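Local coordinates for protein glycerol Dehydrogenase (Unidentified, PDB 5XN8) that probably catalyses the NAD-dependent oxidation of glycerol to dihydroxyacetone, using a metal-dependent active site typical of the iron-containing alcohol dehydrogenase family, at residues D171-W176 and G298-V303; G278-L283 and E294-F299; G304-V307 and Q311-V314; D320-V325 and A351-D356. All coordinates share one frame; numbering follows the deposited sequence.

The four contacts lie in the helical part of the subunit and touch one another as a branched set. Contact 1 carries the zinc ligand Asp171 and shares Gly298 and Phe299 with contact 2, whose centre is about 7 Å away; Leu173 CD2 lies 3.9 Å from Val296 CG1. Contact 3 is the loop that follows helix 290-303. It joins both: Val307 CG1 meets Cys300 CB at 3.5 Å and Leu280 CD1 at 3.6 Å. Contact 4 lies farther out, about 20 Å from contact 1 between centres, and leans on contact 2, where Ala351 CB reaches Ala281 O at 3.5 Å. Contacts 2 and 4 lie away from the metal site.

Contact 1 of 4, residues D171-W176 and G298-V303; sequences DALSTW and GFCEKV. With ZN (zinc ion), chain E.
Asp171 holds the zinc ion through one carboxylate oxygen, OD1, at 2.1 Å, while OD2 stays 3.0 Å from the metal and instead accepts a hydrogen bond from Asp121 N. Each oxygen therefore has its own task, which fixes the rotation of the carboxylate. His254 and His271 bind the same zinc, and a water, 2.1 Å from the zinc, is the fourth ligand beside Asp171 and the two histidines.

Two residues farther along helix 162-185, Leu173 points at helix 290-303 and is the residue of 171-176 that touches 298-303. Its CG lies opposite the backbone N across the CA-CB bond (chi1 176°), which carries both methyls outward. They divide the work. CD1 comes in obliquely at CD2 and CE2 of the Phe299 ring, 3.7 Å from the former, as the two side chains run alongside one another, head to tail. The other branch, CD2, lies 3.9 Å from the sulfur of Cys300. Val303 CG1, of the same helix as the ring, covers one face of Phe299, displaced toward the rim. Leu210 of helix 197-223 touches Leu173 as well.

A branched leucine suits this place because it can serve a broad ring and a soft, compact thiol at once. The chemistry is therefore split within one helix turn. Polar, directional bonds hold the metal ligand; between these two segments, van der Waals packing and burial of apolar surface do the joining, two residues from the zinc ligand and with no hydrogen bond across.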
# COMPACT_ATOMS: atom_id res chain seq x y z
N ASP A 171 25.61 13.99 -17.92
CA ASP A 171 26.47 14.60 -16.90
C ASP A 171 25.71 14.79 -15.59
O ASP A 171 26.27 14.64 -14.50
CB ASP A 171 27.00 15.96 -17.41
CG ASP A 171 28.17 16.51 -16.61
OD1 ASP A 171 29.00 15.76 -16.06
OD2 ASP A 171 28.29 17.75 -16.55
N ALA A 172 24.43 15.10 -15.72
CA ALA A 172 23.56 15.37 -14.58
C ALA A 172 23.09 14.10 -13.86
O ALA A 172 22.92 14.11 -12.64
CB ALA A 172 22.36 16.19 -15.03
N LEU A 173 22.87 13.03 -14.63
CA LEU A 173 22.51 11.70 -14.10
C LEU A 173 23.50 11.17 -13.07
O LEU A 173 23.11 10.44 -12.15
CB LEU A 173 22.39 10.70 -15.27
CG LEU A 173 22.11 9.21 -15.01
CD1 LEU A 173 20.63 8.90 -14.98
CD2 LEU A 173 22.80 8.36 -16.06
N SER A 174 24.77 11.52 -13.20
CA SER A 174 25.80 11.11 -12.24
C SER A 174 25.75 11.83 -10.89
O SER A 174 26.42 11.40 -9.96
CB SER A 174 27.17 11.41 -12.82
OG SER A 174 27.42 12.81 -12.77
N THR A 175 25.03 12.93 -10.80
CA THR A 175 25.18 13.85 -9.67
C THR A 175 24.69 13.25 -8.37
O THR A 175 25.41 13.28 -7.37
CB THR A 175 24.49 15.19 -9.95
OG1 THR A 175 25.05 15.75 -11.14
CG2 THR A 175 24.69 16.17 -8.82
N TRP A 176 23.48 12.70 -8.39
CA TRP A 176 22.91 12.01 -7.20
C TRP A 176 23.78 10.86 -6.70
O TRP A 176 23.96 10.70 -5.49
CB TRP A 176 21.51 11.48 -7.50
CG TRP A 176 21.01 10.49 -6.49
CD1 TRP A 176 20.68 9.21 -6.72
CD2 TRP A 176 20.84 10.71 -5.08
NE1 TRP A 176 20.29 8.60 -5.55
CE2 TRP A 176 20.39 9.50 -4.53
CE3 TRP A 176 21.03 11.81 -4.23
CZ2 TRP A 176 20.11 9.35 -3.16
CZ3 TRP A 176 20.76 11.67 -2.88
CH2 TRP A 176 20.30 10.45 -2.35
N GLY A 298 17.43 2.02 -18.71
CA GLY A 298 16.22 2.44 -19.41
C GLY A 298 16.21 3.89 -19.78
O GLY A 298 15.84 4.24 -20.89
N PHE A 299 16.64 4.74 -18.86
CA PHE A 299 16.78 6.18 -19.12
C PHE A 299 17.80 6.44 -20.23
O PHE A 299 17.47 7.12 -21.21
CB PHE A 299 17.19 6.94 -17.86
CG PHE A 299 17.48 8.39 -18.08
CD1 PHE A 299 16.44 9.31 -18.15
CD2 PHE A 299 18.78 8.85 -18.23
CE1 PHE A 299 16.68 10.65 -18.39
CE2 PHE A 299 19.04 10.19 -18.46
CZ PHE A 299 17.99 11.09 -18.54
N CYS A 300 19.01 5.89 -20.07
CA CYS A 300 20.09 6.06 -21.05
C CYS A 300 19.71 5.60 -22.48
O CYS A 300 19.92 6.34 -23.43
CB CYS A 300 21.37 5.34 -20.58
SG CYS A 300 22.32 6.14 -19.27
N GLU A 301 19.16 4.40 -22.61
CA GLU A 301 18.73 3.88 -23.93
C GLU A 301 17.71 4.78 -24.61
O GLU A 301 17.79 5.05 -25.81
CB GLU A 301 18.13 2.47 -23.80
CG GLU A 301 17.51 1.91 -25.09
CD GLU A 301 17.05 0.47 -24.97
OE1 GLU A 301 16.69 0.06 -23.84
OE2 GLU A 301 17.04 -0.27 -25.98
N LYS A 302 16.76 5.24 -23.81
CA LYS A 302 15.61 6.02 -24.26
C LYS A 302 16.03 7.38 -24.77
O LYS A 302 15.54 7.81 -25.81
CB LYS A 302 14.64 6.14 -23.08
CG LYS A 302 13.30 6.81 -23.27
CD LYS A 302 12.39 6.47 -22.07
CE LYS A 302 12.82 7.12 -20.75
NZ LYS A 302 12.79 6.17 -19.60
N VAL A 303 16.96 8.04 -24.07
CA VAL A 303 17.42 9.37 -24.49
C VAL A 303 18.57 9.34 -25.52
O VAL A 303 18.72 10.29 -26.30
CB VAL A 303 17.79 10.29 -23.29
CG1 VAL A 303 16.61 10.45 -22.32
CG2 VAL A 303 19.06 9.86 -22.57
ZN ZN E . 30.82 16.52 -15.41
O HOH W 1 32.66 17.27 -14.61

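Contact 2 of 4, residues G278-L283 and E294-F299; sequences GTLAQL and ETVLGF
Leu280 and Val296, the residues of closest backbone approach, lie flank to flank and point opposite ways, with Leu280 CG 4.1 Å from Val296 CG1. Round this pair two further approaches differ plainly in direction. The fork of Leu280 is set roughly perpendicular to Leu297, so that both leucine methyls, CD1 and CD2, press on the single methyl CD2 of Leu297; the CD2-to-CD2 distance is 3.6 Å. The chi1 of Leu280 is -103°, well off a staggered value, consistent with its fork being turned toward Leu297. Leu297 itself leaves its helix beside the interface, and only its far end bends in to be met. Leu283, one turn beyond Leu280, instead comes tip to tip with Val296, its CD1 lying 3.8 Å from Val296 CG2.

Val296 thus serves two leucines with separate branches, CG1 for Leu280 and CG2 for Leu283. A short beta-branched residue suits the centre, where the long leucines of the facing helix supply the reach. Val307, from the loop beyond helix 290-303, touches both Leu280 and Leu297, and Phe177 of helix 162-185 packs on Leu283.

The two short axes run nearly antiparallel, at 166°, and are 10.7 Å apart at closest. Helices 271-285 and 290-303, joined by a short connection, form an antiparallel helical hairpin of the all-helical C-terminal domain that iron-containing alcohol dehydrogenases share.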
# COMPACT_ATOMS: atom_id res chain seq x y z
N GLY A 278 30.09 5.94 -17.11
CA GLY A 278 30.79 5.93 -15.83
C GLY A 278 29.88 5.81 -14.62
O GLY A 278 30.27 5.19 -13.63
N THR A 279 28.69 6.39 -14.70
CA THR A 279 27.65 6.22 -13.68
C THR A 279 27.18 4.78 -13.59
O THR A 279 26.98 4.25 -12.50
CB THR A 279 26.44 7.12 -13.96
OG1 THR A 279 26.88 8.48 -14.03
CG2 THR A 279 25.38 7.01 -12.87
N LEU A 280 27.00 4.16 -14.75
CA LEU A 280 26.62 2.75 -14.83
C LEU A 280 27.68 1.84 -14.24
O LEU A 280 27.35 0.87 -13.55
CB LEU A 280 26.30 2.35 -16.28
CG LEU A 280 24.79 2.25 -16.53
CD1 LEU A 280 24.44 2.56 -17.99
CD2 LEU A 280 24.27 0.89 -16.05
N ALA A 281 28.94 2.17 -14.50
CA ALA A 281 30.06 1.47 -13.87
C ALA A 281 30.06 1.66 -12.35
O ALA A 281 30.36 0.73 -11.62
CB ALA A 281 31.38 1.95 -14.46
N GLN A 282 29.73 2.87 -11.88
CA GLN A 282 29.63 3.13 -10.43
C GLN A 282 28.52 2.32 -9.76
O GLN A 282 28.70 1.88 -8.63
CB GLN A 282 29.45 4.62 -10.14
CG GLN A 282 29.40 4.94 -8.64
CD GLN A 282 29.20 6.40 -8.33
OE1 GLN A 282 29.84 7.27 -8.92
NE2 GLN A 282 28.32 6.68 -7.40
N LEU A 283 27.40 2.11 -10.44
CA LEU A 283 26.29 1.31 -9.89
C LEU A 283 26.68 -0.15 -9.64
O LEU A 283 26.32 -0.73 -8.62
CB LEU A 283 25.07 1.34 -10.82
CG LEU A 283 24.36 2.67 -11.06
CD1 LEU A 283 23.19 2.44 -11.99
CD2 LEU A 283 23.92 3.32 -9.76
N GLU A 294 18.35 -0.98 -13.82
CA GLU A 294 17.39 -1.00 -14.94
C GLU A 294 16.72 0.35 -15.25
O GLU A 294 16.45 0.65 -16.43
CB GLU A 294 16.33 -2.08 -14.74
CG GLU A 294 16.85 -3.49 -14.94
CD GLU A 294 15.77 -4.55 -14.82
OE1 GLU A 294 14.57 -4.21 -14.69
OE2 GLU A 294 16.10 -5.76 -14.81
N THR A 295 16.44 1.16 -14.22
CA THR A 295 15.92 2.51 -14.43
C THR A 295 16.94 3.42 -15.13
O THR A 295 16.56 4.24 -15.97
CB THR A 295 15.39 3.20 -13.14
OG1 THR A 295 15.60 4.61 -13.29
CG2 THR A 295 16.08 2.82 -11.90
N VAL A 296 18.22 3.27 -14.79
CA VAL A 296 19.30 4.05 -15.39
C VAL A 296 19.60 3.57 -16.82
O VAL A 296 19.78 4.39 -17.73
CB VAL A 296 20.58 4.01 -14.53
CG1 VAL A 296 21.75 4.69 -15.24
CG2 VAL A 296 20.32 4.70 -13.20
N LEU A 297 19.69 2.26 -17.01
CA LEU A 297 19.81 1.68 -18.34
C LEU A 297 18.65 2.12 -19.24
O LEU A 297 18.86 2.56 -20.39
CB LEU A 297 19.82 0.15 -18.27
CG LEU A 297 21.09 -0.56 -17.81
CD1 LEU A 297 20.77 -2.03 -17.61
CD2 LEU A 297 22.27 -0.37 -18.77
N GLY A 298 17.43 2.02 -18.71
CA GLY A 298 16.22 2.44 -19.41
C GLY A 298 16.21 3.89 -19.78
O GLY A 298 15.84 4.24 -20.89
N PHE A 299 16.64 4.74 -18.86
CA PHE A 299 16.78 6.18 -19.12
C PHE A 299 17.80 6.44 -20.23
O PHE A 299 17.47 7.12 -21.21
CB PHE A 299 17.19 6.94 -17.86
CG PHE A 299 17.48 8.39 -18.08
CD1 PHE A 299 16.44 9.31 -18.15
CD2 PHE A 299 18.78 8.85 -18.23
CE1 PHE A 299 16.68 10.65 -18.39
CE2 PHE A 299 19.04 10.19 -18.46
CZ PHE A 299 17.99 11.09 -18.54

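Contact 3 of 4, residues G304-V307 and Q311-V314; sequences GLPV and QMGV
The flat amide of Gln311 lies against the chain at Pro306 and Val307 and uses both of its ends. Its OE1 accepts from Val307 N at 2.8 Å, with an N-H...O angle of 160° and the donor nearly along the C=O axis, at 166°. Its NE2 gives a hydrogen bond to a water 3.1 Å away, which in turn donates to Leu305 O at 2.8 Å. One side chain thus satisfies the amide on one side of Pro306 directly and the carbonyl on the other through water; bonds at both ends fix the amide's rotation. The chain of Gln311 is extended beyond CG, which gives it the length to span the turn.

Pro306 packs against the carbon chain of the glutamine. Its CB is 3.9 Å from Gln311 CB and 3.7 Å from Met312 CG, and the methionine lies nearly perpendicular to the proline. Proline, with no N-H to bury, suits a spot flanked by apolar carbons. Val307 runs alongside Gln311, with CG2 3.6 Å from OE1.

Gly304, with positive phi of 108°, ends helix 290-303, and Leu305 N probably bonds back to Cys300 O. With this psi, such a phi would press a CB onto the carbonyl O of Val303, so glycine, which has none, suits the place.

The loop then packs between helices. Leu305 and Val307 fold back on Phe299, Leu297 and Cys300 of helix 290-303; Met312 lies on Lys274 and Phe277 of helix 271-285; and Leu363 of helix 345-363 touches Val307 and Gln311. The loop itself leads on to helix 318-329.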
# COMPACT_ATOMS: atom_id res chain seq x y z
N GLY A 304 19.37 8.27 -25.52
CA GLY A 304 20.49 8.12 -26.46
C GLY A 304 21.88 8.27 -25.86
O GLY A 304 22.75 8.89 -26.46
N LEU A 305 22.08 7.68 -24.68
CA LEU A 305 23.36 7.71 -23.98
C LEU A 305 23.99 6.32 -23.98
O LEU A 305 23.27 5.33 -23.92
CB LEU A 305 23.16 8.20 -22.54
CG LEU A 305 22.87 9.69 -22.37
CD1 LEU A 305 22.33 9.95 -20.96
CD2 LEU A 305 24.13 10.52 -22.63
N PRO A 306 25.33 6.24 -24.03
CA PRO A 306 25.99 4.93 -24.18
C PRO A 306 25.90 4.04 -22.95
O PRO A 306 26.21 4.49 -21.86
CB PRO A 306 27.45 5.31 -24.44
CG PRO A 306 27.61 6.63 -23.81
CD PRO A 306 26.30 7.34 -24.02
N VAL A 307 25.46 2.80 -23.13
CA VAL A 307 25.42 1.81 -22.04
C VAL A 307 26.39 0.63 -22.25
O VAL A 307 26.42 -0.30 -21.46
CB VAL A 307 23.98 1.28 -21.80
CG1 VAL A 307 23.07 2.42 -21.36
CG2 VAL A 307 23.41 0.61 -23.03
N GLN A 311 29.32 1.31 -27.92
CA GLN A 311 28.72 2.63 -28.18
C GLN A 311 29.64 3.81 -27.87
O GLN A 311 29.36 4.94 -28.30
CB GLN A 311 27.43 2.80 -27.39
CG GLN A 311 26.27 1.96 -27.89
CD GLN A 311 25.06 2.08 -26.99
OE1 GLN A 311 25.19 2.09 -25.78
NE2 GLN A 311 23.87 2.19 -27.59
N MET A 312 30.70 3.56 -27.09
CA MET A 312 31.77 4.53 -26.84
C MET A 312 33.01 4.38 -27.74
O MET A 312 34.03 5.03 -27.50
CB MET A 312 32.21 4.40 -25.39
CG MET A 312 31.11 4.66 -24.38
SD MET A 312 31.74 4.46 -22.73
CE MET A 312 32.90 5.81 -22.59
N GLY A 313 32.93 3.52 -28.76
CA GLY A 313 34.01 3.32 -29.72
C GLY A 313 35.10 2.33 -29.33
O GLY A 313 36.08 2.20 -30.07
N VAL A 314 34.95 1.64 -28.19
CA VAL A 314 35.92 0.63 -27.75
C VAL A 314 35.44 -0.75 -28.20
O VAL A 314 34.53 -1.32 -27.62
CB VAL A 314 36.16 0.65 -26.23
CG1 VAL A 314 37.40 -0.16 -25.87
CG2 VAL A 314 36.30 2.08 -25.71
O HOH W 2 22.06 3.21 -25.32

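Contact 4 of 4, residues D320-V325 and A351-D356; sequences DKIAAV and AILTAD
Ile352 opens the meeting with Ile322, its closest backbone neighbour on helix 318-329. The two isoleucines meet at a slant, and Ile352 CG2 sits against both methyls of Ile322: 3.6 Å from CD1 and 3.7 Å from CG2. The other end of Ile352, CD1, turns toward Val325 and lies 4.1 Å from its CG1.

Next comes Leu353, which leaves the helix beside the interface but sends its end in. Its CG lies opposite the carbonyl carbon (chi1 -66°), and CD2 approaches Ile322 CG1 at 4.0 Å, the two side chains lying antiparallel. Leu353 also packs on Ala223 of a second subunit, as Thr354 does on Ala220 of that subunit. Farther along, Asp356 OD1 accepts from Leu309 N, tying the helix to the loop before 318-329, and OD2 from Gln360 NE2 one turn on in its own helix.

The axes of the two segments approach to 10.7 Å with 127° between their N-to-C directions, and four side chains make the contact. Phe260 of helix 252-260 touches Ile322 and Val325. Isoleucine and valine suit this place, since their branching at CB puts methyls close to the backbone. With no hydrogen bond across, dispersion and the exclusion of water hold these two helix segments together.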
# COMPACT_ATOMS: atom_id res chain seq x y z
N ASP A 320 42.96 -5.31 -22.11
CA ASP A 320 44.13 -4.46 -21.89
C ASP A 320 43.75 -2.98 -21.73
O ASP A 320 44.27 -2.30 -20.83
CB ASP A 320 45.15 -4.65 -23.02
CG ASP A 320 46.57 -4.18 -22.65
OD1 ASP A 320 46.79 -3.76 -21.49
OD2 ASP A 320 47.46 -4.21 -23.54
N LYS A 321 42.85 -2.48 -22.58
CA LYS A 321 42.44 -1.07 -22.55
C LYS A 321 41.66 -0.70 -21.29
O LYS A 321 41.84 0.40 -20.75
CB LYS A 321 41.63 -0.71 -23.78
CG LYS A 321 42.46 -0.63 -25.05
CD LYS A 321 41.57 -0.37 -26.26
CE LYS A 321 42.33 -0.50 -27.56
NZ LYS A 321 41.39 -0.52 -28.71
N ILE A 322 40.77 -1.59 -20.85
CA ILE A 322 40.00 -1.35 -19.63
C ILE A 322 40.88 -1.45 -18.39
O ILE A 322 40.64 -0.74 -17.41
CB ILE A 322 38.75 -2.28 -19.54
CG1 ILE A 322 37.76 -1.93 -20.65
CG2 ILE A 322 38.06 -2.19 -18.18
CD1 ILE A 322 37.32 -0.48 -20.69
N ALA A 323 41.91 -2.30 -18.43
CA ALA A 323 42.90 -2.35 -17.36
C ALA A 323 43.64 -1.02 -17.24
O ALA A 323 43.80 -0.50 -16.13
CB ALA A 323 43.89 -3.48 -17.57
N ALA A 324 44.05 -0.46 -18.37
CA ALA A 324 44.70 0.86 -18.39
C ALA A 324 43.77 2.00 -17.93
O ALA A 324 44.21 2.89 -17.20
CB ALA A 324 45.25 1.16 -19.78
N VAL A 325 42.51 1.96 -18.36
CA VAL A 325 41.46 2.90 -17.90
C VAL A 325 41.23 2.77 -16.40
O VAL A 325 41.01 3.77 -15.72
CB VAL A 325 40.13 2.69 -18.68
CG1 VAL A 325 38.96 3.41 -18.02
CG2 VAL A 325 40.28 3.16 -20.12
N ALA A 351 34.03 -3.74 -12.64
CA ALA A 351 32.78 -3.00 -12.75
C ALA A 351 32.50 -2.58 -14.19
O ALA A 351 31.38 -2.74 -14.68
CB ALA A 351 32.81 -1.80 -11.83
N ILE A 352 33.52 -2.06 -14.87
CA ILE A 352 33.38 -1.61 -16.27
C ILE A 352 32.96 -2.77 -17.20
O ILE A 352 32.05 -2.60 -18.02
CB ILE A 352 34.67 -0.90 -16.76
CG1 ILE A 352 34.82 0.45 -16.06
CG2 ILE A 352 34.67 -0.70 -18.28
CD1 ILE A 352 36.24 1.00 -16.07
N LEU A 353 33.59 -3.94 -17.05
CA LEU A 353 33.28 -5.09 -17.90
C LEU A 353 31.89 -5.64 -17.63
O LEU A 353 31.16 -6.01 -18.57
CB LEU A 353 34.33 -6.20 -17.75
CG LEU A 353 35.76 -5.90 -18.23
CD1 LEU A 353 36.61 -7.17 -18.32
CD2 LEU A 353 35.77 -5.19 -19.57
N THR A 354 31.51 -5.70 -16.36
CA THR A 354 30.18 -6.19 -15.99
C THR A 354 29.09 -5.21 -16.43
O THR A 354 28.05 -5.63 -16.94
CB THR A 354 30.08 -6.45 -14.48
OG1 THR A 354 31.08 -7.38 -14.09
CG2 THR A 354 28.69 -6.98 -14.11
N ALA A 355 29.34 -3.92 -16.24
CA ALA A 355 28.43 -2.88 -16.71
C ALA A 355 28.18 -2.98 -18.21
O ALA A 355 27.03 -2.90 -18.66
CB ALA A 355 28.97 -1.50 -16.38
N ASP A 356 29.26 -3.17 -18.98
CA ASP A 356 29.17 -3.39 -20.43
C ASP A 356 28.25 -4.56 -20.77
O ASP A 356 27.36 -4.44 -21.60
CB ASP A 356 30.58 -3.63 -21.00
CG ASP A 356 30.57 -4.00 -22.47
OD1 ASP A 356 30.14 -3.16 -23.29
OD2 ASP A 356 31.01 -5.12 -22.80